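Local structure of subtilase cytotoxin, subunit B (3DWA) at residues D8-G13 with P73-Y78. The protein probably binds cell-surface glycans, including a non-human one, as the receptor-binding B subunit of the AB5 subtilase cytotoxin, a homopentamer that would deliver the toxic A subunit to cells. Residues are numbered along the deposited sequence; the frame is centred on the assembly and turned at random.
Sequences DGMFSG and PVRIYY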
loop_
_atom_site.group_PDB
_atom_site.type_symbol
_atom_site.label_atom_id
_atom_site.label_comp_id
_atom_site.label_asym_id
_atom_site.label_seq_id
_atom_site.Cartn_x
_atom_site.Cartn_y
_atom_site.Cartn_z
ATOM N N ASP C 8 -11.786 24.923 -16.274
ATOM C CA ASP C 8 -12.511 24.589 -15.049
ATOM C C ASP C 8 -12.035 23.188 -14.566
ATOM O O ASP C 8 -12.011 22.236 -15.373
ATOM C CB ASP C 8 -14.031 24.510 -15.298
ATOM C CG ASP C 8 -14.693 25.881 -15.539
ATOM O OD1 ASP C 8 -14.142 26.946 -15.116
ATOM O OD2 ASP C 8 -15.797 25.865 -16.155
ATOM N N GLY C 9 -11.680 23.019 -13.289
ATOM C CA GLY C 9 -11.675 24.020 -12.230
ATOM C C GLY C 9 -10.852 23.470 -11.071
ATOM O O GLY C 9 -10.287 22.362 -11.141
HETATM N N MSE C 10 -10.813 24.206 -9.982
HETATM C CA MSE C 10 -10.169 23.711 -8.774
HETATM C C MSE C 10 -10.890 24.318 -7.588
HETATM O O MSE C 10 -11.563 25.327 -7.745
HETATM C CB MSE C 10 -8.705 24.129 -8.757
HETATM C CG MSE C 10 -8.556 25.609 -8.899
HETATM SE SE MSE C 10 -6.704 26.023 -8.847
HETATM C CE MSE C 10 -6.740 27.966 -8.715
ATOM N N PHE C 11 -10.782 23.692 -6.416
ATOM C CA PHE C 11 -11.285 24.287 -5.181
ATOM C C PHE C 11 -10.171 24.171 -4.185
ATOM O O PHE C 11 -9.632 23.062 -3.992
ATOM C CB PHE C 11 -12.541 23.556 -4.682
ATOM C CG PHE C 11 -13.769 23.844 -5.506
ATOM C CD1 PHE C 11 -14.402 25.071 -5.422
ATOM C CD2 PHE C 11 -14.245 22.922 -6.395
ATOM C CE1 PHE C 11 -15.526 25.356 -6.194
ATOM C CE2 PHE C 11 -15.370 23.198 -7.170
ATOM C CZ PHE C 11 -16.002 24.432 -7.067
ATOM N N SER C 12 -9.792 25.303 -3.584
ATOM C CA SER C 12 -8.680 25.328 -2.649
ATOM C C SER C 12 -9.179 25.316 -1.227
ATOM O O SER C 12 -10.346 25.723 -0.986
ATOM C CB SER C 12 -7.785 26.540 -2.866
ATOM O OG SER C 12 -7.382 26.579 -4.199
ATOM N N GLY C 13 -8.299 24.857 -0.311
ATOM C CA GLY C 13 -8.593 24.757 1.134
ATOM C C GLY C 13 -9.804 23.890 1.506
ATOM O O GLY C 13 -10.604 24.229 2.421
ATOM N N PRO C 73 -6.335 20.632 4.914
ATOM C CA PRO C 73 -6.984 21.364 3.841
ATOM C C PRO C 73 -6.148 21.183 2.552
ATOM O O PRO C 73 -4.942 21.342 2.601
ATOM C CB PRO C 73 -6.928 22.820 4.339
ATOM C CG PRO C 73 -5.626 22.870 5.171
ATOM C CD PRO C 73 -5.604 21.519 5.851
ATOM N N VAL C 74 -6.801 20.840 1.446
ATOM C CA VAL C 74 -6.151 20.448 0.183
ATOM C C VAL C 74 -6.872 21.144 -1.000
ATOM O O VAL C 74 -7.974 21.692 -0.837
ATOM C CB VAL C 74 -6.092 18.888 -0.007
ATOM C CG1 VAL C 74 -5.324 18.255 1.183
ATOM C CG2 VAL C 74 -7.521 18.281 -0.120
ATOM N N ARG C 75 -6.217 21.167 -2.153
ATOM C CA ARG C 75 -6.821 21.645 -3.384
ATOM C C ARG C 75 -7.273 20.422 -4.129
ATOM O O ARG C 75 -6.492 19.482 -4.269
ATOM C CB ARG C 75 -5.783 22.369 -4.231
ATOM C CG ARG C 75 -6.262 22.767 -5.638
ATOM C CD ARG C 75 -5.295 23.722 -6.265
ATOM N NE ARG C 75 -5.283 25.043 -5.627
ATOM C CZ ARG C 75 -4.378 25.998 -5.907
ATOM N NH1 ARG C 75 -3.417 25.776 -6.808
ATOM N NH2 ARG C 75 -4.416 27.175 -5.285
ATOM N N ILE C 76 -8.528 20.447 -4.578
ATOM C CA ILE C 76 -9.101 19.443 -5.454
ATOM C C ILE C 76 -9.124 20.028 -6.849
ATOM O O ILE C 76 -9.676 21.111 -7.054
ATOM C CB ILE C 76 -10.553 19.017 -4.992
ATOM C CG1 ILE C 76 -10.476 17.896 -3.937
ATOM C CG2 ILE C 76 -11.328 18.358 -6.106
ATOM C CD1 ILE C 76 -9.864 18.274 -2.660
ATOM N N TYR C 77 -8.512 19.316 -7.797
ATOM C CA TYR C 77 -8.571 19.643 -9.228
ATOM C C TYR C 77 -9.543 18.735 -9.921
ATOM O O TYR C 77 -9.459 17.511 -9.781
ATOM C CB TYR C 77 -7.231 19.389 -9.878
ATOM C CG TYR C 77 -6.104 20.243 -9.429
ATOM C CD1 TYR C 77 -5.781 21.418 -10.111
ATOM C CD2 TYR C 77 -5.312 19.867 -8.341
ATOM C CE1 TYR C 77 -4.676 22.198 -9.695
ATOM C CE2 TYR C 77 -4.233 20.627 -7.935
ATOM C CZ TYR C 77 -3.914 21.785 -8.629
ATOM O OH TYR C 77 -2.850 22.524 -8.189
ATOM N N TYR C 78 -10.467 19.317 -10.689
ATOM C CA TYR C 78 -11.561 18.545 -11.254
ATOM C C TYR C 78 -11.867 18.969 -12.704
ATOM O O TYR C 78 -11.518 20.056 -13.137
ATOM C CB TYR C 78 -12.819 18.653 -10.349
ATOM C CG TYR C 78 -13.484 20.031 -10.415
ATOM C CD1 TYR C 78 -14.534 20.267 -11.288
ATOM C CD2 TYR C 78 -13.022 21.091 -9.644
ATOM C CE1 TYR C 78 -15.130 21.528 -11.389
ATOM C CE2 TYR C 78 -13.609 22.368 -9.725
ATOM C CZ TYR C 78 -14.652 22.573 -10.613
ATOM O OH TYR C 78 -15.254 23.803 -10.709
HETATM O O HOH W 1 -13.579 26.219 -9.835
#
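F11 and I76 form the antiparallel hydrogen-bonded pair by which strand 10-12 lies against strand 73-79, in the curled OB-fold sheet of AB5 toxin B subunits. Their backbones bond both ways, F11 N to I76 O and I76 N to F11 O each at 2.9 Å. A second reciprocal pair joins Y78 to G9, which follows a cis peptide bond from D8. Between these rungs M10 and Y77 make a non-hydrogen-bonded pair, where M10 CA comes 3.2 Å from I76 O as a CA-H...O contact.

In Y78, CG lies between backbone N and carbonyl carbon (chi1 72°), turning the ring back under G9. With no side chain there to obstruct it, one ring face takes G9 N over its centre. The F11 ring, nearly parallel to that of Y78 (8°) but slid aside, meets it chiefly through a tight 3.2 Å approach of F11 CE2 to Y78 CE2.

On the M10 and Y77 face, the R75 chain, bent at chi3 (-69°), grips S12 OG side-on through NE (3.0 Å) and NH2. M10 SE sits over one guanidinium face, 3.7 Å from R75 NE, and makes an oblique Met-aromatic contact with Y77, whose OH bonds to P112 O and whose ring meets H20 of a neighbouring subunit. Over one face of the F11 ring, near its rim, a water donates to M10 O at 3.0 Å and hydrogen-bonds Y78 OH at 3.1 Å.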